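5'-Methylthioadenosine Nucleosidase (Arabidopsis thaliana, PDB 2QTT) is a nucleosidase of the phosphorylase superfamily, each chain of its two-chain assembly folding around a mixed beta-sheet. Local coordinates at residues 27-32 with 72-77. Residues are numbered along the deposited sequence; the frame is centred on the assembly and turned at random.
Sequences SSVVFV and LRINVV
Five backbone hydrogen bonds zip residues 27-32 to 72-77 as parallel neighbours, beginning with R73 N to S27 O and ending with V77 N to F31 O, the latter 2.8 Å long and almost straight at 175°. Between them, V29 gives its N-H to R73 O and takes that of N75 on its own O, while F31 N reaches N75 O at 2.8 Å. Three of the acceptors also receive a CA-H: S28 CA lies 3.3 Å from R73 O, V30 CA sits similarly close to N75 O, and V76 CA, more distantly, approaches F31 O.

Apolar contacts follow on both faces of the sheet. On the face carrying V29 and F31, V29 CG1 meets L72 CD2 at 3.8 Å, and L72 folds its other methyl, CD1, over the carbonyl of S27. F31 rests its CB against V76 CG2 (3.9 Å); its side chain also touches A252 and I256 of helix 234-259, which covers this side.

The strands belong to the mixed sheet at the heart of the phosphorylase-superfamily fold: 28-32 is flanked by 72-78 and, also in parallel, by 110-119, whereas 63-69 runs antiparallel along the far edge of 72-78.

On the opposite face, packed by helix 92-106, V32 CG2 and V77 CG1 touch at 3.8 Å with their side chains side by side. V77 CG1, held between its backbone N and carbonyl carbon (chi1 72°), also presses on F31 O.

Polar side chains meet here through water. N75 CB lies 3.6 Å from V30 CG1. With CG beside its own backbone N (chi1 -67°), the N75 amide carries ND2 to a water that also hydrogen-bonds S28 OG, and H66 ND1 pairs with OD1, fixing both ends of the amide.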
loop_
_atom_site.group_PDB
_atom_site.type_symbol
_atom_site.label_atom_id
_atom_site.label_comp_id
_atom_site.label_asym_id
_atom_site.label_seq_id
_atom_site.Cartn_x
_atom_site.Cartn_y
_atom_site.Cartn_z
ATOM N N SER A 27 -5.739 -23.829 -12.747
ATOM C CA SER A 27 -7.207 -23.802 -12.797
ATOM C C SER A 27 -7.799 -22.390 -12.814
ATOM O O SER A 27 -8.854 -22.165 -13.421
ATOM C CB SER A 27 -7.825 -24.678 -11.699
ATOM O OG SER A 27 -7.348 -24.355 -10.409
ATOM N N SER A 28 -7.141 -21.433 -12.156
ATOM C CA SER A 28 -7.639 -20.059 -12.189
ATOM C C SER A 28 -6.555 -18.980 -12.242
ATOM O O SER A 28 -5.402 -19.188 -11.814
ATOM C CB SER A 28 -8.630 -19.771 -11.035
ATOM O OG SER A 28 -7.971 -19.509 -9.817
ATOM N N VAL A 29 -6.959 -17.824 -12.763
ATOM C CA VAL A 29 -6.115 -16.636 -12.788
ATOM C C VAL A 29 -6.881 -15.429 -12.247
ATOM O O VAL A 29 -8.093 -15.301 -12.479
ATOM C CB VAL A 29 -5.560 -16.352 -14.225
ATOM C CG1 VAL A 29 -6.662 -16.400 -15.276
ATOM C CG2 VAL A 29 -4.794 -15.011 -14.282
ATOM N N VAL A 30 -6.207 -14.556 -11.490
ATOM C CA VAL A 30 -6.831 -13.257 -11.226
ATOM C C VAL A 30 -6.024 -12.141 -11.898
ATOM O O VAL A 30 -4.785 -12.088 -11.807
ATOM C CB VAL A 30 -7.078 -12.913 -9.735
ATOM C CG1 VAL A 30 -8.001 -13.922 -9.045
ATOM C CG2 VAL A 30 -5.806 -12.782 -9.004
ATOM N N PHE A 31 -6.739 -11.278 -12.594
ATOM C CA PHE A 31 -6.160 -10.050 -13.142
ATOM C C PHE A 31 -6.386 -8.928 -12.143
ATOM O O PHE A 31 -7.516 -8.735 -11.671
ATOM C CB PHE A 31 -6.838 -9.655 -14.454
ATOM C CG PHE A 31 -6.341 -10.404 -15.640
ATOM C CD1 PHE A 31 -6.827 -11.684 -15.917
ATOM C CD2 PHE A 31 -5.390 -9.833 -16.485
ATOM C CE1 PHE A 31 -6.379 -12.394 -17.032
ATOM C CE2 PHE A 31 -4.924 -10.529 -17.610
ATOM C CZ PHE A 31 -5.418 -11.814 -17.885
ATOM N N VAL A 32 -5.326 -8.196 -11.824
ATOM C CA VAL A 32 -5.458 -6.979 -11.006
ATOM C C VAL A 32 -5.294 -5.815 -11.966
ATOM O O VAL A 32 -4.225 -5.620 -12.544
ATOM C CB VAL A 32 -4.395 -6.880 -9.865
ATOM C CG1 VAL A 32 -4.552 -5.575 -9.121
ATOM C CG2 VAL A 32 -4.521 -8.061 -8.880
ATOM N N LEU A 72 -10.235 -22.660 -17.932
ATOM C CA LEU A 72 -9.696 -21.681 -17.018
ATOM C C LEU A 72 -10.741 -20.748 -16.407
ATOM O O LEU A 72 -11.526 -20.125 -17.125
ATOM C CB LEU A 72 -8.648 -20.886 -17.783
ATOM C CG LEU A 72 -7.669 -20.058 -16.960
ATOM C CD1 LEU A 72 -6.712 -20.958 -16.171
ATOM C CD2 LEU A 72 -6.905 -19.137 -17.898
ATOM N N ARG A 73 -10.730 -20.659 -15.082
ATOM C CA ARG A 73 -11.567 -19.691 -14.363
ATOM C C ARG A 73 -10.878 -18.322 -14.376
ATOM O O ARG A 73 -9.675 -18.230 -14.107
ATOM C CB ARG A 73 -11.837 -20.176 -12.933
ATOM C CG ARG A 73 -12.610 -21.529 -12.882
ATOM C CD ARG A 73 -12.797 -22.050 -11.459
ATOM N NE ARG A 73 -13.749 -21.260 -10.655
ATOM C CZ ARG A 73 -15.077 -21.329 -10.757
ATOM N NH1 ARG A 73 -15.649 -22.138 -11.637
ATOM N NH2 ARG A 73 -15.846 -20.573 -9.979
ATOM N N ILE A 74 -11.633 -17.274 -14.707
ATOM C CA ILE A 74 -11.066 -15.913 -14.860
ATOM C C ILE A 74 -11.720 -14.918 -13.908
ATOM O O ILE A 74 -12.942 -14.670 -13.968
ATOM C CB ILE A 74 -11.188 -15.378 -16.315
ATOM C CG1 ILE A 74 -10.618 -16.380 -17.316
ATOM C CG2 ILE A 74 -10.517 -13.978 -16.472
ATOM C CD1 ILE A 74 -10.944 -16.050 -18.740
ATOM N N ASN A 75 -10.907 -14.352 -13.024
ATOM C CA ASN A 75 -11.372 -13.310 -12.127
ATOM C C ASN A 75 -10.648 -12.004 -12.456
ATOM O O ASN A 75 -9.430 -11.996 -12.602
ATOM C CB ASN A 75 -11.166 -13.757 -10.677
ATOM C CG ASN A 75 -12.055 -14.922 -10.308
ATOM O OD1 ASN A 75 -13.268 -14.800 -10.327
ATOM N ND2 ASN A 75 -11.454 -16.060 -9.957
ATOM N N VAL A 76 -11.394 -10.922 -12.648
ATOM C CA VAL A 76 -10.787 -9.604 -12.888
ATOM C C VAL A 76 -11.206 -8.681 -11.735
ATOM O O VAL A 76 -12.400 -8.496 -11.489
ATOM C CB VAL A 76 -11.150 -9.009 -14.279
ATOM C CG1 VAL A 76 -10.576 -7.608 -14.427
ATOM C CG2 VAL A 76 -10.613 -9.920 -15.427
ATOM N N VAL A 77 -10.220 -8.149 -11.013
ATOM C CA VAL A 77 -10.467 -7.315 -9.824
ATOM C C VAL A 77 -9.955 -5.881 -10.068
ATOM O O VAL A 77 -8.845 -5.690 -10.586
ATOM C CB VAL A 77 -9.899 -7.981 -8.505
ATOM C CG1 VAL A 77 -8.340 -7.962 -8.430
ATOM C CG2 VAL A 77 -10.511 -7.347 -7.240
HETATM O O HOH W 1 -9.096 -17.172 -8.859
#